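Local atomic coordinates of glycoside Hydrolase (Bacteroides plebeius, PDB entry 5T3B), a protein that belongs to glycoside hydrolase family 50, whose characterised members are beta-agarases, and probably cleaves glycosidic bonds in agar-like galactans. Residues Ser136-Leu141 and Tyr453-Tyr458; Phe193-Glu198 and Glu230-Asp235; Lys313-Ile318 and Leu330-Ser335. All coordinates share one frame; numbering follows the deposited sequence. Where two conformers were deposited one is given.

Contact 1: Ser136-Leu141 and Tyr453-Tyr458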
loop_
_atom_site.group_PDB
_atom_site.type_symbol
_atom_site.label_atom_id
_atom_site.label_comp_id
_atom_site.label_asym_id
_atom_site.label_seq_id
_atom_site.Cartn_x
_atom_site.Cartn_y
_atom_site.Cartn_z
ATOM N N SER A 136 17.838 9.710 21.794
ATOM C CA SER A 136 18.564 10.944 22.077
ATOM C C SER A 136 18.368 11.921 20.916
ATOM O O SER A 136 18.165 13.131 21.114
ATOM C CB SER A 136 20.038 10.677 22.306
ATOM O OG SER A 136 20.251 9.881 23.461
ATOM N N ALA A 137 18.439 11.436 19.691
ATOM C CA ALA A 137 18.169 12.275 18.553
ATOM C C ALA A 137 16.757 12.836 18.638
ATOM O O ALA A 137 16.561 14.037 18.384
ATOM C CB ALA A 137 18.348 11.518 17.231
ATOM N N PHE A 138 15.770 11.990 18.945
ATOM C CA PHE A 138 14.394 12.492 19.062
ATOM C C PHE A 138 14.340 13.683 19.995
ATOM O O PHE A 138 13.719 14.684 19.649
ATOM C CB PHE A 138 13.489 11.383 19.544
ATOM C CG PHE A 138 12.069 11.819 19.680
ATOM C CD1 PHE A 138 11.210 11.781 18.598
ATOM C CD2 PHE A 138 11.633 12.357 20.827
ATOM C CE1 PHE A 138 9.914 12.245 18.707
ATOM C CE2 PHE A 138 10.337 12.832 20.956
ATOM C CZ PHE A 138 9.473 12.776 19.876
ATOM N N GLY A 139 14.936 13.566 21.174
ATOM C CA GLY A 139 14.818 14.615 22.156
ATOM C C GLY A 139 15.408 15.922 21.756
ATOM O O GLY A 139 14.964 16.974 22.195
ATOM N N LYS A 140 16.433 15.881 20.948
ATOM C CA LYS A 140 17.090 17.102 20.442
ATOM C C LYS A 140 16.274 17.754 19.334
ATOM O O LYS A 140 16.386 18.973 19.130
ATOM C CB LYS A 140 18.491 16.794 19.932
ATOM C CG LYS A 140 19.420 16.323 21.012
ATOM C CD LYS A 140 20.774 15.969 20.371
ATOM C CE LYS A 140 21.667 15.156 21.258
ATOM N NZ LYS A 140 22.793 14.694 20.431
ATOM N N LEU A 141 15.498 16.967 18.594
ATOM C CA LEU A 141 14.785 17.476 17.433
ATOM C C LEU A 141 13.311 17.779 17.664
ATOM O O LEU A 141 12.720 18.514 16.864
ATOM C CB LEU A 141 14.922 16.482 16.275
ATOM C CG LEU A 141 16.370 16.365 15.727
ATOM C CD1 LEU A 141 16.484 15.182 14.785
ATOM C CD2 LEU A 141 16.790 17.617 15.021
ATOM N N TYR A 453 18.086 6.798 11.078
ATOM C CA TYR A 453 17.686 6.369 12.410
ATOM C C TYR A 453 17.762 7.532 13.431
ATOM O O TYR A 453 17.156 7.420 14.493
ATOM C CB TYR A 453 18.589 5.207 12.819
ATOM C CG TYR A 453 18.101 4.444 14.015
ATOM C CD1 TYR A 453 16.989 3.654 13.948
ATOM C CD2 TYR A 453 18.801 4.518 15.216
ATOM C CE1 TYR A 453 16.531 2.913 15.036
ATOM C CE2 TYR A 453 18.355 3.815 16.304
ATOM C CZ TYR A 453 17.213 3.034 16.222
ATOM O OH TYR A 453 16.730 2.304 17.316
ATOM N N ASN A 454 18.524 8.592 13.099
ATOM C CA ASN A 454 18.588 9.823 13.885
ATOM C C ASN A 454 17.632 10.899 13.440
ATOM O O ASN A 454 17.813 12.066 13.768
ATOM C CB ASN A 454 19.998 10.382 13.953
ATOM C CG ASN A 454 20.946 9.399 14.502
ATOM O OD1 ASN A 454 20.670 8.707 15.475
ATOM N ND2 ASN A 454 22.075 9.255 13.783
ATOM N N TYR A 455 16.601 10.496 12.700
ATOM C CA TYR A 455 15.560 11.406 12.222
ATOM C C TYR A 455 16.057 12.456 11.235
ATOM O O TYR A 455 15.427 13.480 11.058
ATOM C CB TYR A 455 14.772 12.027 13.378
ATOM C CG TYR A 455 14.050 11.109 14.290
ATOM C CD1 TYR A 455 12.691 10.774 14.079
ATOM C CD2 TYR A 455 14.657 10.503 15.414
ATOM C CE1 TYR A 455 12.035 9.947 14.927
ATOM C CE2 TYR A 455 14.020 9.648 16.267
ATOM C CZ TYR A 455 12.669 9.349 16.052
ATOM O OH TYR A 455 11.950 8.499 16.856
ATOM N N LYS A 456 17.152 12.172 10.536
ATOM C CA LYS A 456 17.623 13.095 9.499
ATOM C C LYS A 456 17.159 12.681 8.106
ATOM O O LYS A 456 17.463 11.577 7.673
ATOM C CB LYS A 456 19.113 13.195 9.558
ATOM C CG LYS A 456 19.620 13.786 10.878
ATOM C CD LYS A 456 18.738 14.844 11.547
ATOM C CE LYS A 456 19.618 15.602 12.534
ATOM N NZ LYS A 456 20.802 16.139 11.814
ATOM N N PRO A 457 16.434 13.555 7.412
ATOM C CA PRO A 457 15.992 13.199 6.067
ATOM C C PRO A 457 17.159 12.934 5.135
ATOM O O PRO A 457 18.209 13.632 5.164
ATOM C CB PRO A 457 15.221 14.420 5.612
ATOM C CG PRO A 457 14.736 15.059 6.900
ATOM C CD PRO A 457 15.894 14.864 7.822
ATOM N N TYR A 458 16.967 11.965 4.241
ATOM C CA TYR A 458 17.892 11.747 3.147
ATOM C C TYR A 458 17.524 12.746 2.064
ATOM O O TYR A 458 16.687 12.471 1.208
ATOM C CB TYR A 458 17.790 10.310 2.691
ATOM C CG TYR A 458 18.378 9.327 3.604
ATOM C CD1 TYR A 458 19.781 9.193 3.713
ATOM C CD2 TYR A 458 17.601 8.466 4.342
ATOM C CE1 TYR A 458 20.336 8.245 4.551
ATOM C CE2 TYR A 458 18.170 7.503 5.176
ATOM C CZ TYR A 458 19.566 7.392 5.275
ATOM O OH TYR A 458 20.159 6.432 6.056
#

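Contact 2: Phe193-Glu198 and Glu230-Asp235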
loop_
_atom_site.group_PDB
_atom_site.type_symbol
_atom_site.label_atom_id
_atom_site.label_comp_id
_atom_site.label_asym_id
_atom_site.label_seq_id
_atom_site.Cartn_x
_atom_site.Cartn_y
_atom_site.Cartn_z
ATOM N N PHE A 193 -4.705 -3.062 11.052
ATOM C CA PHE A 193 -5.218 -4.012 12.019
ATOM C C PHE A 193 -4.742 -5.411 11.633
ATOM O O PHE A 193 -4.136 -5.648 10.597
ATOM C CB PHE A 193 -6.747 -3.955 12.041
ATOM C CG PHE A 193 -7.291 -2.640 12.561
ATOM C CD1 PHE A 193 -7.424 -1.530 11.746
ATOM C CD2 PHE A 193 -7.668 -2.499 13.862
ATOM C CE1 PHE A 193 -7.923 -0.342 12.218
ATOM C CE2 PHE A 193 -8.189 -1.327 14.327
ATOM C CZ PHE A 193 -8.279 -0.235 13.520
ATOM N N SER A 194 -5.040 -6.355 12.528
ATOM C CA SER A 194 -4.703 -7.776 12.388
ATOM C C SER A 194 -5.965 -8.612 12.652
ATOM O O SER A 194 -6.095 -9.253 13.701
ATOM C CB SER A 194 -3.589 -8.154 13.345
ATOM O OG SER A 194 -2.418 -7.421 13.088
ATOM N N PHE A 195 -6.918 -8.574 11.713
ATOM C CA PHE A 195 -8.225 -9.159 11.985
ATOM C C PHE A 195 -8.143 -10.677 12.260
ATOM O O PHE A 195 -8.815 -11.171 13.174
ATOM C CB PHE A 195 -9.202 -8.913 10.849
ATOM C CG PHE A 195 -9.946 -7.612 10.901
ATOM C CD1 PHE A 195 -9.328 -6.407 11.155
ATOM C CD2 PHE A 195 -11.314 -7.572 10.644
ATOM C CE1 PHE A 195 -10.010 -5.208 11.151
ATOM C CE2 PHE A 195 -12.002 -6.398 10.688
ATOM C CZ PHE A 195 -11.357 -5.187 10.865
ATOM N N LEU A 196 -7.384 -11.411 11.458
ATOM C CA LEU A 196 -7.405 -12.858 11.632
ATOM C C LEU A 196 -6.856 -13.273 13.014
ATOM O O LEU A 196 -7.436 -14.122 13.707
ATOM C CB LEU A 196 -6.645 -13.535 10.500
ATOM C CG LEU A 196 -7.355 -13.425 9.147
ATOM C CD1 LEU A 196 -6.409 -13.678 8.005
ATOM C CD2 LEU A 196 -8.534 -14.366 9.064
ATOM N N ALA A 197 -5.749 -12.638 13.410
ATOM C CA ALA A 197 -5.172 -12.874 14.735
ATOM C C ALA A 197 -6.112 -12.488 15.826
ATOM O O ALA A 197 -6.208 -13.186 16.861
ATOM C CB ALA A 197 -3.829 -12.190 14.882
ATOM N N GLU A 198 -6.794 -11.327 15.687
ATOM C CA GLU A 198 -7.699 -10.903 16.730
ATOM C C GLU A 198 -8.897 -11.872 16.856
ATOM O O GLU A 198 -9.405 -12.098 17.972
ATOM C CB GLU A 198 -8.125 -9.464 16.525
ATOM C CG GLU A 198 -6.978 -8.516 16.815
ATOM C CD GLU A 198 -6.544 -8.441 18.280
ATOM O OE1 GLU A 198 -7.242 -8.867 19.121
ATOM O OE2 GLU A 198 -5.476 -7.899 18.579
ATOM N N GLU A 230 -18.829 -7.152 15.225
ATOM C CA GLU A 230 -18.551 -6.739 16.585
ATOM C C GLU A 230 -17.265 -5.944 16.663
ATOM O O GLU A 230 -17.210 -4.923 17.323
ATOM C CB GLU A 230 -18.551 -7.939 17.519
ATOM C CG GLU A 230 -19.926 -8.564 17.645
ATOM C CD GLU A 230 -19.960 -9.830 18.471
ATOM O OE1 GLU A 230 -18.929 -10.156 19.137
ATOM O OE2 GLU A 230 -21.029 -10.528 18.455
ATOM N N TYR A 231 -16.231 -6.416 15.933
ATOM C CA TYR A 231 -14.929 -5.749 16.022
ATOM C C TYR A 231 -15.027 -4.353 15.456
ATOM O O TYR A 231 -14.505 -3.414 16.044
ATOM C CB TYR A 231 -13.889 -6.600 15.308
ATOM C CG TYR A 231 -12.460 -6.162 15.610
ATOM C CD1 TYR A 231 -11.957 -6.158 16.898
ATOM C CD2 TYR A 231 -11.594 -5.807 14.581
ATOM C CE1 TYR A 231 -10.619 -5.797 17.171
ATOM C CE2 TYR A 231 -10.286 -5.426 14.828
ATOM C CZ TYR A 231 -9.799 -5.442 16.097
ATOM O OH TYR A 231 -8.515 -5.092 16.367
ATOM N N LEU A 232 -15.717 -4.158 14.337
ATOM C CA LEU A 232 -15.898 -2.818 13.792
ATOM C C LEU A 232 -16.584 -1.845 14.718
ATOM O O LEU A 232 -16.310 -0.678 14.665
ATOM C CB LEU A 232 -16.654 -2.813 12.464
ATOM C CG LEU A 232 -15.769 -2.810 11.195
ATOM C CD1 LEU A 232 -15.094 -1.465 11.005
ATOM C CD2 LEU A 232 -14.771 -3.946 11.142
ATOM N N ASN A 233 -17.468 -2.395 15.554
ATOM C CA ASN A 233 -18.186 -1.582 16.543
ATOM C C ASN A 233 -17.516 -1.466 17.909
ATOM O O ASN A 233 -18.051 -0.827 18.804
ATOM C CB ASN A 233 -19.649 -2.055 16.628
ATOM C CG ASN A 233 -20.534 -1.347 15.657
ATOM O OD1 ASN A 233 -20.117 -0.478 14.892
ATOM N ND2 ASN A 233 -21.805 -1.731 15.662
ATOM N N SER A 234 -16.316 -2.042 18.029
ATOM C CA SER A 234 -15.624 -2.069 19.276
ATOM C C SER A 234 -14.747 -0.856 19.467
ATOM O O SER A 234 -14.520 -0.049 18.553
ATOM C CB SER A 234 -14.793 -3.348 19.351
ATOM O OG SER A 234 -13.595 -3.229 18.629
ATOM N N ASP A 235 -14.099 -0.825 20.631
ATOM C CA ASP A 235 -13.169 0.244 20.978
ATOM C C ASP A 235 -11.939 0.257 20.073
ATOM O O ASP A 235 -11.243 1.286 19.961
ATOM C CB ASP A 235 -12.727 0.149 22.472
ATOM C CG ASP A 235 -13.815 0.527 23.473
ATOM O OD1 ASP A 235 -14.828 1.204 23.106
ATOM O OD2 ASP A 235 -13.623 0.182 24.697
HETATM O O HOH W 1 -6.021 -5.631 15.123
#

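Contact 3: Lys313-Ile318 and Leu330-Ser335. With EDO (1,2-ethanediol), chain M.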
loop_
_atom_site.group_PDB
_atom_site.type_symbol
_atom_site.label_atom_id
_atom_site.label_comp_id
_atom_site.label_asym_id
_atom_site.label_seq_id
_atom_site.Cartn_x
_atom_site.Cartn_y
_atom_site.Cartn_z
ATOM N N LYS A 313 -14.664 -14.775 1.325
ATOM C CA LYS A 313 -15.226 -14.867 2.658
ATOM C C LYS A 313 -14.574 -13.844 3.616
ATOM O O LYS A 313 -15.223 -13.305 4.508
ATOM C CB LYS A 313 -15.109 -16.283 3.217
ATOM C CG LYS A 313 -15.987 -17.278 2.499
ATOM C CD LYS A 313 -16.005 -18.575 3.268
ATOM C CE LYS A 313 -16.908 -18.484 4.475
ATOM N NZ LYS A 313 -18.387 -18.207 4.222
ATOM N N TYR A 314 -13.274 -13.596 3.404
ATOM C CA TYR A 314 -12.535 -12.633 4.196
ATOM C C TYR A 314 -13.045 -11.202 3.952
ATOM O O TYR A 314 -13.506 -10.520 4.863
ATOM C CB TYR A 314 -11.052 -12.814 3.888
ATOM C CG TYR A 314 -10.188 -11.855 4.645
ATOM C CD1 TYR A 314 -9.853 -12.094 5.971
ATOM C CD2 TYR A 314 -9.769 -10.658 4.067
ATOM C CE1 TYR A 314 -9.085 -11.199 6.700
ATOM C CE2 TYR A 314 -8.982 -9.778 4.792
ATOM C CZ TYR A 314 -8.708 -10.018 6.108
ATOM O OH TYR A 314 -7.936 -9.132 6.806
ATOM N N TYR A 315 -12.909 -10.761 2.692
ATOM C CA TYR A 315 -13.215 -9.386 2.371
ATOM C C TYR A 315 -14.694 -9.055 2.539
ATOM O O TYR A 315 -15.022 -7.946 2.995
ATOM C CB TYR A 315 -12.766 -9.064 0.952
ATOM C CG TYR A 315 -11.257 -9.001 0.716
ATOM C CD1 TYR A 315 -10.411 -8.237 1.532
ATOM C CD2 TYR A 315 -10.698 -9.693 -0.334
ATOM C CE1 TYR A 315 -9.076 -8.134 1.218
ATOM C CE2 TYR A 315 -9.365 -9.577 -0.640
ATOM C CZ TYR A 315 -8.558 -8.813 0.155
ATOM O OH TYR A 315 -7.190 -8.730 -0.162
ATOM N N SER A 316 -15.578 -9.984 2.205
ATOM C CA SER A 316 -16.962 -9.686 2.333
ATOM C C SER A 316 -17.386 -9.540 3.778
ATOM O O SER A 316 -18.184 -8.650 4.118
ATOM C CB SER A 316 -17.781 -10.738 1.595
ATOM O OG SER A 316 -17.706 -12.016 2.268
ATOM N N ALA A 317 -16.824 -10.350 4.674
ATOM C CA ALA A 317 -17.143 -10.205 6.078
ATOM C C ALA A 317 -16.777 -8.813 6.594
ATOM O O ALA A 317 -17.487 -8.219 7.389
ATOM C CB ALA A 317 -16.416 -11.242 6.918
ATOM N N ILE A 318 -15.611 -8.319 6.173
ATOM C CA ILE A 318 -15.132 -7.060 6.676
ATOM C C ILE A 318 -15.934 -5.883 6.079
ATOM O O ILE A 318 -16.345 -4.968 6.765
ATOM C CB ILE A 318 -13.620 -6.965 6.478
ATOM C CG1 ILE A 318 -12.967 -8.075 7.360
ATOM C CG2 ILE A 318 -13.134 -5.567 6.873
ATOM C CD1 ILE A 318 -11.513 -8.356 7.017
ATOM N N LEU A 330 -16.626 4.669 6.538
ATOM C CA LEU A 330 -15.182 4.426 6.700
ATOM C C LEU A 330 -14.723 3.600 5.508
ATOM O O LEU A 330 -15.308 2.539 5.263
ATOM C CB LEU A 330 -14.967 3.694 7.997
ATOM C CG LEU A 330 -13.532 3.432 8.397
ATOM C CD1 LEU A 330 -12.760 4.737 8.570
ATOM C CD2 LEU A 330 -13.499 2.584 9.658
ATOM N N LEU A 331 -13.648 3.992 4.831
ATOM C CA LEU A 331 -13.138 3.230 3.711
ATOM C C LEU A 331 -12.347 2.009 4.162
ATOM O O LEU A 331 -11.453 2.103 5.010
ATOM C CB LEU A 331 -12.282 4.071 2.776
ATOM C CG LEU A 331 -12.961 5.269 2.127
ATOM C CD1 LEU A 331 -12.013 5.962 1.166
ATOM C CD2 LEU A 331 -14.236 4.846 1.421
ATOM N N TYR A 332 -12.627 0.893 3.470
ATOM C CA TYR A 332 -11.909 -0.335 3.658
ATOM C C TYR A 332 -10.871 -0.455 2.546
ATOM O O TYR A 332 -11.192 -0.569 1.374
ATOM C CB TYR A 332 -12.839 -1.518 3.695
ATOM C CG TYR A 332 -12.160 -2.851 3.861
ATOM C CD1 TYR A 332 -11.017 -2.996 4.638
ATOM C CD2 TYR A 332 -12.640 -3.949 3.212
ATOM C CE1 TYR A 332 -10.375 -4.230 4.783
ATOM C CE2 TYR A 332 -12.060 -5.180 3.339
ATOM C CZ TYR A 332 -10.913 -5.337 4.103
ATOM O OH TYR A 332 -10.269 -6.524 4.213
ATOM N N LEU A 333 -9.593 -0.438 2.966
ATOM C CA LEU A 333 -8.455 -0.403 2.006
ATOM C C LEU A 333 -7.775 -1.757 1.894
ATOM O O LEU A 333 -6.667 -1.803 1.345
ATOM C CB LEU A 333 -7.479 0.663 2.445
ATOM C CG LEU A 333 -8.036 2.056 2.719
ATOM C CD1 LEU A 333 -6.947 2.986 3.233
ATOM C CD2 LEU A 333 -8.696 2.669 1.512
ATOM N N GLY A 334 -8.429 -2.816 2.303
ATOM C CA GLY A 334 -7.929 -4.152 2.019
ATOM C C GLY A 334 -6.908 -4.700 2.984
ATOM O O GLY A 334 -6.828 -4.310 4.144
ATOM N N SER A 335 -6.174 -5.694 2.487
ATOM C CA SER A 335 -5.275 -6.529 3.301
ATOM C C SER A 335 -3.818 -6.529 2.838
ATOM O O SER A 335 -3.047 -7.307 3.383
ATOM C CB SER A 335 -5.751 -7.993 3.296
ATOM O OG SER A 335 -5.591 -8.608 2.038
HETATM C C1 EDO M . -17.450 3.057 3.264
HETATM O O1 EDO M . -16.955 1.707 3.219
HETATM C C2 EDO M . -18.493 3.316 2.147
HETATM O O2 EDO M . -17.756 2.846 0.991
HETATM O O HOH W 2 -6.074 -5.722 -0.498
#

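Contact 1: Ser136-Leu141 and Tyr453-Tyr458
Phe-138 and Tyr-455 form an offset edge-to-face aromatic pair that joins helix 135-141 to the loop between strand 432-437 and helix 459-469. The phenylalanine offers its edge to the tyrosine face, with centroids 5.7 Å apart and ring planes at 63°. A fully extended first torsion in Phe-138 (chi1 -180°) swings the ring across Tyr-455, edge toward its face, while Phe-138 CB lies 3.7 Å from Tyr-455 CE2. Tyr-455 has a positive phi (65°), a left-handed backbone conformation, and its side chain is directed toward the helix. Its ring is also fixed at the far end, where the hydroxyl is hydrogen-bonded to Gly-133 N just before the helix. Ala-137 comes in at the edge of the same ring, near its plane, and its CB sits 3.5 Å from Asn-454 O. The Phe-138 ring meets Tyr-142 and Trp-148 as well, which extends the aromatic cluster beyond the pair. One turn on from Ala-137, Leu-141 reaches the loop by a single branch: its CD1 lies 3.5 Å from Asn-454 O and 3.9 Å from Tyr-455 CB.

Contact 2: Phe193-Glu198 and Glu230-Asp235
Tyr-231 carries most of this contact, pushing its ring from helix 224-232 against Phe-193, Phe-195 and Glu-198 at the start of helix 195-203. A chi1 of -167° turns CG away from the backbone N, and the ring projects toward helix 195-203 and presents its edge to one face of Phe-195. This is an edge-to-face pair, with centroids 5.0 Å apart and planes at 87°, and Tyr-231 CE2 lies 3.7 Å from Phe-195 CE1. The phenolic oxygen reaches further: Tyr-231 OH meets the edge of the Phe-193 ring at CD2, 3.7 Å away, and Glu-198 CG packs against it, 3.8 Å from Tyr-231 OH. A water 2.8 Å from Tyr-231 OH accepts a hydrogen bond from Ser-194 N, so the hydroxyl is tied to the N-cap residue of the facing helix. Next along, Leu-232 sends CD2 to the edge of Phe-195, 3.6 Å from its CZ, so that the phenylalanine is met on a face by one residue and at its rim by the next. Ser-234 then turns back on Tyr-231. Its OG donates to Tyr-231 O over 2.7 Å, in the carbonyl plane on a lone pair, and its backbone N binds the same oxygen. Trp-227 stacks on Tyr-231 and Phe-237 on Phe-193, while Ile-318 of helix 300-324 packs on Phe-195, and Ala-321 and Val-322 of that helix on Leu-232; the contact thus lies where helices 195-203, 224-232 and 300-324 converge.

Contact 3: Lys313-Ile318 and Leu330-Ser335
Tyr-315 OH is gripped by two partners: Ser-335 OG at 2.7 Å, and a water at 3.2 Å that also accepts a hydrogen bond from Ser-335 N. Side chain and backbone of one serine therefore hold one phenol, directly and through water, within a buried interface. Tyr-332, with CG trans to its backbone N (chi1 179°), drives its ring between the side chains of helix 300-324. Its hydroxyl arrives in plane at the edge of the Tyr-315 ring, 3.2 Å from CD1, and lies 3.5 Å from Tyr-314 CE2. That oxygen is hydrogen-bonded to Ser-251 OG, which also binds the hydroxyl of Tyr-314, itself held further by Asp-252. Ile-318 supplies a CH-pi contact, its CG2 lying 3.6 Å from the Tyr-332 centroid and 14° off the ring normal. Gly-334 N covers the rim of the opposite face, so the ring is sandwiched. Backbone hydrogen bonds link Leu-331 and Leu-333 with Phe-249, and Gly-334 with Ser-251, so this extended loop segment pairs with the chain around those residues, while helices 195-203, 224-232 and 345-354 pack round helix 300-324.

The three contacts lie at different depths of one chain: contact 1 at the surface, contact 2 partly buried and contact 3 buried. Contacts 2 and 3 are neighbours, with centres about 12 Å apart, and follow each other along the chain; they meet where Phe-195 CD2 packs on Ile-318 CG1 at 3.7 Å and Leu-196 on Tyr-314, so helices 195-203, 224-232 and 300-324 pack against one another where the two contacts touch. Contact 1 lies apart, about 34 Å from contact 2 and 36 Å from contact 3 between centres, and across the chain's centre from contact 3. Its segments are 312 residues apart and bracket both of the others in sequence, so it ties an early helix to the loop before helix 459-469.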